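Local coordinates for protein hydrogenase maturation factor (Thermoanaerobacter tengcongensis, PDB 3VTI) that probably transfers the carbamoyl group of carbamoyl phosphate to the C-terminal cysteine of HypE, using ATP, in [NiFe] hydrogenase maturation, at residues Ile502-Asp507 and Val697-Gly702; Gln482-His487 and Gly519-Val524; Tyr637-Glu642 and Tyr682-Leu687; Ala400-Val405 and Ile744-Leu749. One frame throughout, in Å; residues are numbered along the deposited sequence.

Interaction 1: residues Ile502-Asp507 and Val697-Gly702; sequences IGIAYD and VVLSGG. With FE (Fe (III) ion), chain G.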
loop_
_atom_site.group_PDB
_atom_site.type_symbol
_atom_site.label_atom_id
_atom_site.label_comp_id
_atom_site.label_asym_id
_atom_site.label_seq_id
_atom_site.Cartn_x
_atom_site.Cartn_y
_atom_site.Cartn_z
ATOM N N ILE A 502 -43.748 11.468 26.228
ATOM C CA ILE A 502 -43.417 10.159 25.683
ATOM C C ILE A 502 -43.829 10.178 24.200
ATOM O O ILE A 502 -45.019 10.225 23.878
ATOM C CB ILE A 502 -44.129 9.014 26.467
ATOM C CG1 ILE A 502 -43.634 8.968 27.909
ATOM C CG2 ILE A 502 -43.905 7.655 25.815
ATOM C CD1 ILE A 502 -44.500 8.129 28.830
ATOM N N GLY A 503 -42.843 10.149 23.305
ATOM C CA GLY A 503 -43.099 10.261 21.873
ATOM C C GLY A 503 -42.997 8.964 21.100
ATOM O O GLY A 503 -41.918 8.393 20.971
ATOM N N ILE A 504 -44.121 8.513 20.554
ATOM C CA ILE A 504 -44.166 7.272 19.792
ATOM C C ILE A 504 -44.133 7.593 18.299
ATOM O O ILE A 504 -45.132 7.992 17.702
ATOM C CB ILE A 504 -45.371 6.377 20.222
ATOM C CG1 ILE A 504 -45.314 6.126 21.744
ATOM C CG2 ILE A 504 -45.383 5.057 19.452
ATOM C CD1 ILE A 504 -46.541 5.477 22.375
ATOM N N ALA A 505 -42.958 7.422 17.712
ATOM C CA ALA A 505 -42.708 7.766 16.320
ATOM C C ALA A 505 -42.567 6.515 15.451
ATOM O O ALA A 505 -41.494 5.907 15.381
ATOM C CB ALA A 505 -41.478 8.641 16.207
ATOM N N TYR A 506 -43.673 6.141 14.806
ATOM C CA TYR A 506 -43.737 4.979 13.918
ATOM C C TYR A 506 -43.951 5.407 12.466
ATOM O O TYR A 506 -44.956 6.045 12.130
ATOM C CB TYR A 506 -44.877 4.036 14.311
ATOM C CG TYR A 506 -44.741 3.314 15.628
ATOM C CD1 TYR A 506 -43.553 3.324 16.351
ATOM C CD2 TYR A 506 -45.808 2.559 16.129
ATOM C CE1 TYR A 506 -43.440 2.633 17.567
ATOM C CE2 TYR A 506 -45.704 1.864 17.339
ATOM C CZ TYR A 506 -44.525 1.908 18.044
ATOM O OH TYR A 506 -44.438 1.230 19.221
ATOM N N ASP A 507 -43.006 5.035 11.608
ATOM C CA ASP A 507 -43.130 5.245 10.166
ATOM C C ASP A 507 -42.199 4.309 9.397
ATOM O O ASP A 507 -41.716 3.309 9.949
ATOM C CB ASP A 507 -42.916 6.723 9.786
ATOM C CG ASP A 507 -41.487 7.204 9.998
ATOM O OD1 ASP A 507 -40.612 6.428 10.423
ATOM O OD2 ASP A 507 -41.231 8.392 9.721
ATOM N N VAL A 697 -48.456 11.420 26.174
ATOM C CA VAL A 697 -47.970 10.586 25.087
ATOM C C VAL A 697 -48.329 11.223 23.754
ATOM O O VAL A 697 -49.481 11.621 23.525
ATOM C CB VAL A 697 -48.608 9.169 25.108
ATOM C CG1 VAL A 697 -47.996 8.307 24.042
ATOM C CG2 VAL A 697 -48.405 8.503 26.432
ATOM N N VAL A 698 -47.339 11.292 22.871
ATOM C CA VAL A 698 -47.539 11.802 21.530
ATOM C C VAL A 698 -47.366 10.670 20.507
ATOM O O VAL A 698 -46.412 9.885 20.580
ATOM C CB VAL A 698 -46.587 12.988 21.242
ATOM C CG1 VAL A 698 -46.631 13.392 19.767
ATOM C CG2 VAL A 698 -46.938 14.167 22.131
ATOM N N LEU A 699 -48.312 10.581 19.578
ATOM C CA LEU A 699 -48.251 9.590 18.514
ATOM C C LEU A 699 -48.112 10.327 17.197
ATOM O O LEU A 699 -48.973 11.155 16.851
ATOM C CB LEU A 699 -49.518 8.718 18.487
ATOM C CG LEU A 699 -50.108 8.177 19.796
ATOM C CD1 LEU A 699 -51.417 7.455 19.528
ATOM C CD2 LEU A 699 -49.135 7.253 20.480
ATOM N N SER A 700 -47.027 10.033 16.473
ATOM C CA SER A 700 -46.803 10.601 15.147
ATOM C C SER A 700 -45.962 9.669 14.261
ATOM O O SER A 700 -45.576 8.573 14.676
ATOM C CB SER A 700 -46.179 12.000 15.251
ATOM O OG SER A 700 -46.407 12.749 14.062
ATOM N N GLY A 701 -45.687 10.114 13.037
ATOM C CA GLY A 701 -45.112 9.266 12.023
ATOM C C GLY A 701 -46.200 8.678 11.143
ATOM O O GLY A 701 -47.298 8.379 11.616
ATOM N N GLY A 702 -45.867 8.487 9.863
ATOM C CA GLY A 702 -46.769 7.969 8.841
ATOM C C GLY A 702 -47.587 6.741 9.188
ATOM O O GLY A 702 -48.705 6.601 8.687
HETATM FE FE FE G . -41.456 10.120 8.625
HETATM O O HOH W 1 -43.616 9.218 7.983
HETATM O O HOH W 2 -40.866 9.160 6.689
#
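Ile504 and Leu699 lie side by side and point the same way, a worked example of how neighbouring parallel strands match their side chains within an actin-like ATPase fold. The CD1 of Ile504 is 3.7 Å from Leu699 CD2 and 3.6 Å from CG1 of Val697, whose side chain it meets at a slant. With CG1 beside its backbone N (chi1 -55°), Ile504 turns the other branch, CG2, forward along its own strand, over one face of the Tyr506 ring and displaced toward the rim. The hydroxyl of that tyrosine is hydrogen-bonded to Thr681 of helix 666-692. Beneath the side chains, strands 502-506 and 697-700 run 16° from parallel and share four backbone bonds. Ile504 N reaches Val698 O at 2.7 Å, almost in line with the carbonyl, while Ser700 N reaches Ile504 O at 3.0 Å.

Toward the C-terminal ends of the two segments the chemistry changes from apolar to metal binding. Asp507 OD2 binds the iron at 2.1 Å, and OD1 is hydrogen-bonded to His484 NE2. The iron site is completed by His483, His487, Asp734 and two waters. The backbone N of Gly702 donates to water 1 at 3.0 Å. The Asp507 carboxylate is thus fixed by two different partners, and one segment meets the ferric ion directly while the other is linked to it through a coordinated water.

Interaction 2: residues Gln482-His487 and Gly519-Val524; sequences QHHHAH and GAEILV. With FE (Fe (III) ion), chain G.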
loop_
_atom_site.group_PDB
_atom_site.type_symbol
_atom_site.label_atom_id
_atom_site.label_comp_id
_atom_site.label_asym_id
_atom_site.label_seq_id
_atom_site.Cartn_x
_atom_site.Cartn_y
_atom_site.Cartn_z
ATOM N N GLN A 482 -33.462 15.703 14.223
ATOM C CA GLN A 482 -33.691 14.301 13.932
ATOM C C GLN A 482 -35.122 14.149 13.465
ATOM O O GLN A 482 -36.023 14.733 14.044
ATOM C CB GLN A 482 -33.402 13.417 15.156
ATOM C CG GLN A 482 -33.165 11.950 14.826
ATOM C CD GLN A 482 -34.457 11.154 14.621
ATOM O OE1 GLN A 482 -35.402 11.274 15.389
ATOM N NE2 GLN A 482 -34.488 10.332 13.578
ATOM N N HIS A 483 -35.301 13.355 12.414
ATOM C CA HIS A 483 -36.578 13.109 11.748
ATOM C C HIS A 483 -37.756 12.765 12.665
ATOM O O HIS A 483 -38.835 13.343 12.535
ATOM C CB HIS A 483 -36.393 11.992 10.720
ATOM C CG HIS A 483 -37.567 11.807 9.811
ATOM N ND1 HIS A 483 -37.776 12.593 8.700
ATOM C CD2 HIS A 483 -38.588 10.920 9.845
ATOM C CE1 HIS A 483 -38.880 12.203 8.089
ATOM N NE2 HIS A 483 -39.391 11.187 8.762
ATOM N N HIS A 484 -37.557 11.821 13.578
ATOM C CA HIS A 484 -38.663 11.324 14.409
ATOM C C HIS A 484 -38.971 12.239 15.575
ATOM O O HIS A 484 -40.120 12.347 16.002
ATOM C CB HIS A 484 -38.398 9.883 14.844
ATOM C CG HIS A 484 -38.243 8.961 13.683
ATOM N ND1 HIS A 484 -37.028 8.743 13.070
ATOM C CD2 HIS A 484 -39.161 8.280 12.958
ATOM C CE1 HIS A 484 -37.198 7.937 12.036
ATOM N NE2 HIS A 484 -38.482 7.642 11.945
ATOM N N HIS A 485 -37.942 12.912 16.071
ATOM C CA HIS A 485 -38.126 14.006 17.013
ATOM C C HIS A 485 -39.031 15.083 16.385
ATOM O O HIS A 485 -39.952 15.570 17.037
ATOM C CB HIS A 485 -36.758 14.577 17.409
ATOM C CG HIS A 485 -36.814 15.624 18.475
ATOM N ND1 HIS A 485 -35.795 16.532 18.674
ATOM C CD2 HIS A 485 -37.761 15.915 19.396
ATOM C CE1 HIS A 485 -36.114 17.336 19.673
ATOM N NE2 HIS A 485 -37.300 16.980 20.130
ATOM N N ALA A 486 -38.787 15.419 15.117
ATOM C CA ALA A 486 -39.617 16.390 14.397
ATOM C C ALA A 486 -41.071 15.928 14.223
ATOM O O ALA A 486 -41.991 16.755 14.228
ATOM C CB ALA A 486 -38.995 16.751 13.056
ATOM N N HIS A 487 -41.280 14.622 14.060
ATOM C CA HIS A 487 -42.621 14.073 14.061
ATOM C C HIS A 487 -43.328 14.348 15.397
ATOM O O HIS A 487 -44.427 14.920 15.433
ATOM C CB HIS A 487 -42.590 12.563 13.803
ATOM C CG HIS A 487 -42.679 12.185 12.359
ATOM N ND1 HIS A 487 -43.635 12.699 11.511
ATOM C CD2 HIS A 487 -41.944 11.317 11.620
ATOM C CE1 HIS A 487 -43.471 12.180 10.305
ATOM N NE2 HIS A 487 -42.452 11.337 10.346
ATOM N N GLY A 519 -37.745 4.460 12.732
ATOM C CA GLY A 519 -39.155 4.409 12.343
ATOM C C GLY A 519 -40.030 3.509 13.194
ATOM O O GLY A 519 -41.158 3.196 12.809
ATOM N N ALA A 520 -39.493 3.097 14.342
ATOM C CA ALA A 520 -40.224 2.344 15.352
ATOM C C ALA A 520 -39.703 2.747 16.736
ATOM O O ALA A 520 -39.305 1.910 17.549
ATOM C CB ALA A 520 -40.073 0.850 15.120
ATOM N N GLU A 521 -39.715 4.052 16.987
ATOM C CA GLU A 521 -39.047 4.620 18.159
ATOM C C GLU A 521 -40.019 5.107 19.221
ATOM O O GLU A 521 -41.068 5.678 18.906
ATOM C CB GLU A 521 -38.140 5.783 17.752
ATOM C CG GLU A 521 -37.461 5.624 16.403
ATOM C CD GLU A 521 -36.690 4.328 16.293
ATOM O OE1 GLU A 521 -36.870 3.614 15.282
ATOM O OE2 GLU A 521 -35.913 4.018 17.219
ATOM N N ILE A 522 -39.665 4.844 20.480
ATOM C CA ILE A 522 -40.233 5.573 21.613
ATOM C C ILE A 522 -39.163 6.490 22.170
ATOM O O ILE A 522 -38.103 6.033 22.598
ATOM C CB ILE A 522 -40.705 4.672 22.756
ATOM C CG1 ILE A 522 -41.365 3.392 22.233
ATOM C CG2 ILE A 522 -41.611 5.477 23.690
ATOM C CD1 ILE A 522 -42.751 3.550 21.769
ATOM N N LEU A 523 -39.451 7.786 22.146
ATOM C CA LEU A 523 -38.531 8.790 22.633
ATOM C C LEU A 523 -39.121 9.478 23.847
ATOM O O LEU A 523 -40.341 9.611 23.958
ATOM C CB LEU A 523 -38.269 9.842 21.556
ATOM C CG LEU A 523 -38.021 9.426 20.102
ATOM C CD1 LEU A 523 -38.018 10.662 19.220
ATOM C CD2 LEU A 523 -36.731 8.622 19.941
ATOM N N VAL A 524 -38.257 9.887 24.769
ATOM C CA VAL A 524 -38.619 10.860 25.777
ATOM C C VAL A 524 -38.064 12.167 25.247
ATOM O O VAL A 524 -36.854 12.309 25.112
ATOM C CB VAL A 524 -37.999 10.516 27.151
ATOM C CG1 VAL A 524 -38.113 11.686 28.119
ATOM C CG2 VAL A 524 -38.668 9.309 27.737
HETATM FE FE FE G . -41.456 10.120 8.625
HETATM O O HOH W 1 -43.616 9.218 7.983
HETATM O O HOH W 2 -40.866 9.160 6.689
#
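With CG beside its backbone N (chi1 -59°), the His484 side chain leaves the helix toward Gly519 and Glu521 at the start of the facing strand. Its NE2 comes to 3.3 Å from Gly519 CA, an oblique approach. Glu521 CG lies over one ring face and His483 CD2 over the centre of the other, so the imidazole is sandwiched. Its rotation is set by bonds at both nitrogens: Gln482 NE2 donates to ND1 at 3.0 Å, almost straight (177°) and close to the ring plane, while NE2 bonds to Asp507 OD1. With ND1 accepting, NE2 probably carries the hydrogen. His484 is therefore a second-shell residue, positioning the aspartate that binds iron, whereas His483 NE2 and His487 NE2, one helical turn apart, each bind the ion themselves at 2.3 Å.

Gln482 also serves as N-cap, its OE1 accepting from His484 N and His485 N from the same face of the amide. In the strand, Glu521 OE1 receives Gly519 N and Ala520 N besides Ser595, and OE2 pairs with Arg532. Farther along, Leu523 CD1 packs 3.9 Å from His485 N.

Helix 483-487 passes strand 520-524 at 67°, with the axes 9.8 Å apart. That strand lies between strands 501-506 and 530-542 of the sheet, while helix 737-750 touches the helix through Ile737 and Ile744.

Interaction 3: residues Tyr637-Glu642 and Tyr682-Leu687; sequences YEILKE and YDLANL
Ile639 faces Leu684 where strand 639-641 runs at 37° to helix 682-687, the segment axes 11.0 Å apart. The strand is the first arm of a beta hairpin with strand 645-647, and its packing on a long helix is a compact example of the alpha/beta layering of the Kae1-like carbamoyltransferase domain. One isoleucine carries most of the apolar contact, using both of its branches. With CG1 beside the backbone N (chi1 -61°), CG2 stands anti to that N and meets Leu684 CD2 at 3.8 Å. CD1, the end of the longer branch, lies 3.8 Å from Asp683 CB and approaches Leu687 CD1 tip to tip at 4.2 Å. Three residues on one side of the helix thus receive a single side chain, and Tyr645 and Ile647 of the second hairpin arm also pack on both Ile639 and Leu684.

A polar contact lies next to this apolar patch. Tyr637, whose side chain also touches Thr676 and Asn679 of the same long helix, directs its hydroxyl toward the helix and donates to Asp683. The contact lies near the surface, away from the metal centres, and is structural packing that joins the hairpin to the helix. The carboxylate oxygen lies at the edge of the tyrosine ring and in its plane, yet the ring and carboxylate planes are turned 57° apart: Tyr637 OH meets Asp683 OD2, at 2.5 Å, from above the carboxylate plane.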
loop_
_atom_site.group_PDB
_atom_site.type_symbol
_atom_site.label_atom_id
_atom_site.label_comp_id
_atom_site.label_asym_id
_atom_site.label_seq_id
_atom_site.Cartn_x
_atom_site.Cartn_y
_atom_site.Cartn_z
ATOM N N TYR A 637 -45.080 -11.391 23.055
ATOM C CA TYR A 637 -43.864 -10.614 22.839
ATOM C C TYR A 637 -43.069 -10.458 24.132
ATOM O O TYR A 637 -43.638 -10.430 25.223
ATOM C CB TYR A 637 -44.184 -9.236 22.234
ATOM C CG TYR A 637 -45.258 -8.477 22.968
ATOM C CD1 TYR A 637 -44.959 -7.756 24.123
ATOM C CD2 TYR A 637 -46.574 -8.489 22.519
ATOM C CE1 TYR A 637 -45.941 -7.074 24.819
ATOM C CE2 TYR A 637 -47.565 -7.806 23.199
ATOM C CZ TYR A 637 -47.240 -7.098 24.356
ATOM O OH TYR A 637 -48.210 -6.419 25.055
ATOM N N GLU A 638 -41.749 -10.365 23.990
ATOM C CA GLU A 638 -40.848 -10.103 25.104
ATOM C C GLU A 638 -40.230 -8.727 24.933
ATOM O O GLU A 638 -39.589 -8.435 23.908
ATOM C CB GLU A 638 -39.700 -11.122 25.157
ATOM C CG GLU A 638 -40.073 -12.607 25.076
ATOM C CD GLU A 638 -38.844 -13.504 24.857
ATOM O OE1 GLU A 638 -37.847 -13.350 25.610
ATOM O OE2 GLU A 638 -38.877 -14.363 23.935
ATOM N N ILE A 639 -40.422 -7.881 25.936
ATOM C CA ILE A 639 -39.687 -6.632 26.010
ATOM C C ILE A 639 -38.377 -6.913 26.745
ATOM O O ILE A 639 -38.365 -7.266 27.927
ATOM C CB ILE A 639 -40.506 -5.525 26.694
ATOM C CG1 ILE A 639 -41.779 -5.252 25.891
ATOM C CG2 ILE A 639 -39.669 -4.248 26.867
ATOM C CD1 ILE A 639 -42.844 -4.509 26.657
ATOM N N LEU A 640 -37.278 -6.773 26.019
ATOM C CA LEU A 640 -35.964 -7.107 26.520
ATOM C C LEU A 640 -35.210 -5.824 26.826
ATOM O O LEU A 640 -35.180 -4.906 26.007
ATOM C CB LEU A 640 -35.221 -7.928 25.466
ATOM C CG LEU A 640 -34.284 -9.037 25.935
ATOM C CD1 LEU A 640 -35.081 -10.201 26.532
ATOM C CD2 LEU A 640 -33.411 -9.507 24.773
ATOM N N LYS A 641 -34.619 -5.744 28.012
ATOM C CA LYS A 641 -33.871 -4.548 28.368
ATOM C C LYS A 641 -32.375 -4.711 28.134
ATOM O O LYS A 641 -31.679 -5.388 28.890
ATOM C CB LYS A 641 -34.166 -4.089 29.798
ATOM C CG LYS A 641 -33.535 -2.730 30.153
ATOM C CD LYS A 641 -34.005 -1.602 29.210
ATOM C CE LYS A 641 -33.113 -0.356 29.312
ATOM N NZ LYS A 641 -33.359 0.461 30.543
ATOM N N GLU A 642 -31.903 -4.079 27.069
ATOM C CA GLU A 642 -30.492 -4.087 26.704
ATOM C C GLU A 642 -29.897 -2.713 27.044
ATOM O O GLU A 642 -29.944 -2.301 28.212
ATOM C CB GLU A 642 -30.343 -4.467 25.219
ATOM C CG GLU A 642 -30.871 -5.892 24.922
ATOM C CD GLU A 642 -30.778 -6.302 23.459
ATOM O OE1 GLU A 642 -31.662 -7.063 22.995
ATOM O OE2 GLU A 642 -29.820 -5.879 22.776
ATOM N N TYR A 682 -48.316 -0.033 24.049
ATOM C CA TYR A 682 -48.969 0.323 25.297
ATOM C C TYR A 682 -48.122 -0.117 26.485
ATOM O O TYR A 682 -47.975 0.631 27.450
ATOM C CB TYR A 682 -50.359 -0.316 25.343
ATOM C CG TYR A 682 -51.055 -0.271 26.688
ATOM C CD1 TYR A 682 -51.907 0.781 27.020
ATOM C CD2 TYR A 682 -50.873 -1.291 27.625
ATOM C CE1 TYR A 682 -52.553 0.820 28.257
ATOM C CE2 TYR A 682 -51.509 -1.265 28.859
ATOM C CZ TYR A 682 -52.347 -0.203 29.174
ATOM O OH TYR A 682 -52.985 -0.165 30.398
ATOM N N ASP A 683 -47.575 -1.331 26.421
ATOM C CA ASP A 683 -46.720 -1.858 27.495
ATOM C C ASP A 683 -45.443 -1.048 27.675
ATOM O O ASP A 683 -44.991 -0.842 28.797
ATOM C CB ASP A 683 -46.358 -3.322 27.244
ATOM C CG ASP A 683 -47.423 -4.271 27.711
ATOM O OD1 ASP A 683 -48.252 -3.895 28.562
ATOM O OD2 ASP A 683 -47.422 -5.417 27.245
ATOM N N LEU A 684 -44.876 -0.588 26.564
ATOM C CA LEU A 684 -43.684 0.255 26.589
ATOM C C LEU A 684 -44.012 1.615 27.195
ATOM O O LEU A 684 -43.316 2.079 28.099
ATOM C CB LEU A 684 -43.092 0.406 25.178
ATOM C CG LEU A 684 -42.338 -0.801 24.611
ATOM C CD1 LEU A 684 -42.056 -0.644 23.104
ATOM C CD2 LEU A 684 -41.044 -1.022 25.389
ATOM N N ALA A 685 -45.084 2.234 26.705
ATOM C CA ALA A 685 -45.562 3.504 27.251
ATOM C C ALA A 685 -45.756 3.474 28.775
ATOM O O ALA A 685 -45.432 4.453 29.454
ATOM C CB ALA A 685 -46.839 3.944 26.558
ATOM N N ASN A 686 -46.274 2.360 29.301
ATOM C CA ASN A 686 -46.381 2.162 30.749
ATOM C C ASN A 686 -45.038 2.032 31.464
ATOM O O ASN A 686 -44.882 2.517 32.588
ATOM C CB ASN A 686 -47.249 0.941 31.087
ATOM C CG ASN A 686 -48.712 1.274 31.138
ATOM O OD1 ASN A 686 -49.229 1.640 32.178
ATOM N ND2 ASN A 686 -49.392 1.159 29.998
ATOM N N LEU A 687 -44.082 1.358 30.830
ATOM C CA LEU A 687 -42.752 1.212 31.426
ATOM C C LEU A 687 -42.036 2.564 31.527
ATOM O O LEU A 687 -41.445 2.894 32.557
ATOM C CB LEU A 687 -41.908 0.181 30.666
ATOM C CG LEU A 687 -42.220 -1.285 31.002
ATOM C CD1 LEU A 687 -41.699 -2.205 29.916
ATOM C CD2 LEU A 687 -41.651 -1.699 32.355
#

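Interaction 4: residues Ala400-Val405 and Ile744-Leu749; sequences ASILAV and IANKIL
A helix laid on a beta sheet, the basic layer of the actin-like ATPase fold, brings Ile402 of strand 402-404 against Ala745 and Asn746 of helix 737-750 near the C terminus. The joined elements are far apart in sequence, and the contact illustrates how a helix late in the chain can pack on a sheet formed much earlier. Ile402 divides its two branches between neighbouring helical residues. CG2 meets Ala745 CB at 4.0 Å, while CD1, at the end of the longer branch, reaches past it to lie 3.4 Å from Asn746 N and 3.7 Å from Asn746 CB. Ile402 thus meets the helix backbone as well as its side chains.

Asn746, its CG anti to the backbone N (chi1 -177°), uses its amide elsewhere: OD1 accepts from Lys399 N, just before the strand segment, adding a polar tie beside the apolar one. One helical turn beyond Ala745, Leu749 CD1 grazes Ala400 CB at 4.5 Å.

The same helix also covers the two strands that follow in the sheet, with Ala745 touching Ala458 of strand 456-460 and Leu749 touching Ile479 of strand 478-481. Strand 402-404 lies between strand 456-460, parallel to it, and strand 414-417, antiparallel to it.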
loop_
_atom_site.group_PDB
_atom_site.type_symbol
_atom_site.label_atom_id
_atom_site.label_comp_id
_atom_site.label_asym_id
_atom_site.label_seq_id
_atom_site.Cartn_x
_atom_site.Cartn_y
_atom_site.Cartn_z
ATOM N N ALA A 400 -37.560 34.402 16.745
ATOM C CA ALA A 400 -37.032 34.911 15.475
ATOM C C ALA A 400 -37.546 34.060 14.318
ATOM O O ALA A 400 -38.031 32.947 14.535
ATOM C CB ALA A 400 -35.505 34.922 15.498
ATOM N N SER A 401 -37.444 34.575 13.095
ATOM C CA SER A 401 -38.001 33.878 11.930
ATOM C C SER A 401 -37.116 32.752 11.406
ATOM O O SER A 401 -35.945 32.951 11.084
ATOM C CB SER A 401 -38.351 34.858 10.816
ATOM O OG SER A 401 -39.577 35.497 11.113
ATOM N N ILE A 402 -37.717 31.571 11.314
ATOM C CA ILE A 402 -37.032 30.344 10.946
ATOM C C ILE A 402 -37.615 29.773 9.670
ATOM O O ILE A 402 -38.842 29.747 9.499
ATOM C CB ILE A 402 -37.225 29.285 12.046
ATOM C CG1 ILE A 402 -36.689 29.809 13.378
ATOM C CG2 ILE A 402 -36.586 27.939 11.647
ATOM C CD1 ILE A 402 -37.334 29.180 14.576
ATOM N N LEU A 403 -36.740 29.297 8.788
ATOM C CA LEU A 403 -37.168 28.463 7.679
ATOM C C LEU A 403 -36.877 27.006 7.999
ATOM O O LEU A 403 -35.727 26.623 8.176
ATOM C CB LEU A 403 -36.496 28.876 6.367
ATOM C CG LEU A 403 -36.611 27.933 5.158
ATOM C CD1 LEU A 403 -38.054 27.770 4.669
ATOM C CD2 LEU A 403 -35.718 28.399 4.017
ATOM N N ALA A 404 -37.932 26.206 8.094
ATOM C CA ALA A 404 -37.811 24.757 8.209
ATOM C C ALA A 404 -37.991 24.161 6.816
ATOM O O ALA A 404 -39.003 24.399 6.161
ATOM C CB ALA A 404 -38.856 24.217 9.171
ATOM N N VAL A 405 -37.018 23.391 6.353
ATOM C CA VAL A 405 -37.044 22.925 4.965
ATOM C C VAL A 405 -37.829 21.645 4.744
ATOM O O VAL A 405 -38.049 21.243 3.606
ATOM C CB VAL A 405 -35.619 22.772 4.355
ATOM C CG1 VAL A 405 -34.927 24.115 4.282
ATOM C CG2 VAL A 405 -34.795 21.755 5.124
ATOM N N ILE A 744 -38.807 23.083 17.213
ATOM C CA ILE A 744 -37.534 22.630 17.774
ATOM C C ILE A 744 -36.454 23.701 17.594
ATOM O O ILE A 744 -35.780 24.070 18.558
ATOM C CB ILE A 744 -37.100 21.254 17.196
ATOM C CG1 ILE A 744 -38.042 20.155 17.700
ATOM C CG2 ILE A 744 -35.665 20.904 17.581
ATOM C CD1 ILE A 744 -38.034 18.855 16.875
ATOM N N ALA A 745 -36.312 24.213 16.374
ATOM C CA ALA A 745 -35.323 25.263 16.083
ATOM C C ALA A 745 -35.555 26.506 16.944
ATOM O O ALA A 745 -34.603 27.072 17.476
ATOM C CB ALA A 745 -35.318 25.625 14.610
ATOM N N ASN A 746 -36.819 26.909 17.096
ATOM C CA ASN A 746 -37.147 28.008 17.992
ATOM C C ASN A 746 -36.712 27.751 19.436
ATOM O O ASN A 746 -36.147 28.632 20.082
ATOM C CB ASN A 746 -38.632 28.354 17.954
ATOM C CG ASN A 746 -38.960 29.551 18.835
ATOM O OD1 ASN A 746 -38.542 30.677 18.551
ATOM N ND2 ASN A 746 -39.686 29.308 19.925
ATOM N N LYS A 747 -36.965 26.547 19.937
ATOM C CA LYS A 747 -36.634 26.232 21.320
ATOM C C LYS A 747 -35.122 26.197 21.569
ATOM O O LYS A 747 -34.657 26.589 22.638
ATOM C CB LYS A 747 -37.291 24.920 21.753
ATOM C CG LYS A 747 -37.250 24.676 23.262
ATOM C CD LYS A 747 -38.261 25.522 24.026
ATOM C CE LYS A 747 -38.134 25.279 25.522
ATOM N NZ LYS A 747 -39.299 25.807 26.287
ATOM N N ILE A 748 -34.371 25.729 20.574
ATOM C CA ILE A 748 -32.914 25.685 20.653
ATOM C C ILE A 748 -32.333 27.101 20.690
ATOM O O ILE A 748 -31.375 27.362 21.416
ATOM C CB ILE A 748 -32.304 24.835 19.508
ATOM C CG1 ILE A 748 -32.637 23.349 19.730
ATOM C CG2 ILE A 748 -30.794 25.035 19.414
ATOM C CD1 ILE A 748 -32.189 22.401 18.607
ATOM N N LEU A 749 -32.937 28.011 19.928
ATOM C CA LEU A 749 -32.547 29.421 19.930
ATOM C C LEU A 749 -32.907 30.128 21.236
ATOM O O LEU A 749 -32.089 30.868 21.781
ATOM C CB LEU A 749 -33.199 30.175 18.764
ATOM C CG LEU A 749 -32.753 29.978 17.314
ATOM C CD1 LEU A 749 -33.279 31.151 16.493
ATOM C CD2 LEU A 749 -31.236 29.867 17.172
#

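How the interactions relate
Following the chain, residues 400-405 open interaction 4, whose partner 744-749 lies near the C terminus, so its long loop encloses the other three contacts. Residues 482-487 open interaction 2, and 502-507 then open interaction 1 before 519-524 close interaction 2: these two cross, meet in adjacent strands of one sheet and share the iron and its waters. Interaction 3 opens and closes within the span of interaction 1, fastening an outlying hairpin to helix 666-692, which leads into strand 696-700. Interaction 1 closes next. Ile744 packs on His485 and Ala486, linking interactions 2 and 4 and thereby the sheet holding strand 402-404, the iron-binding helix and the sheet holding strands 501-506 and 520-525.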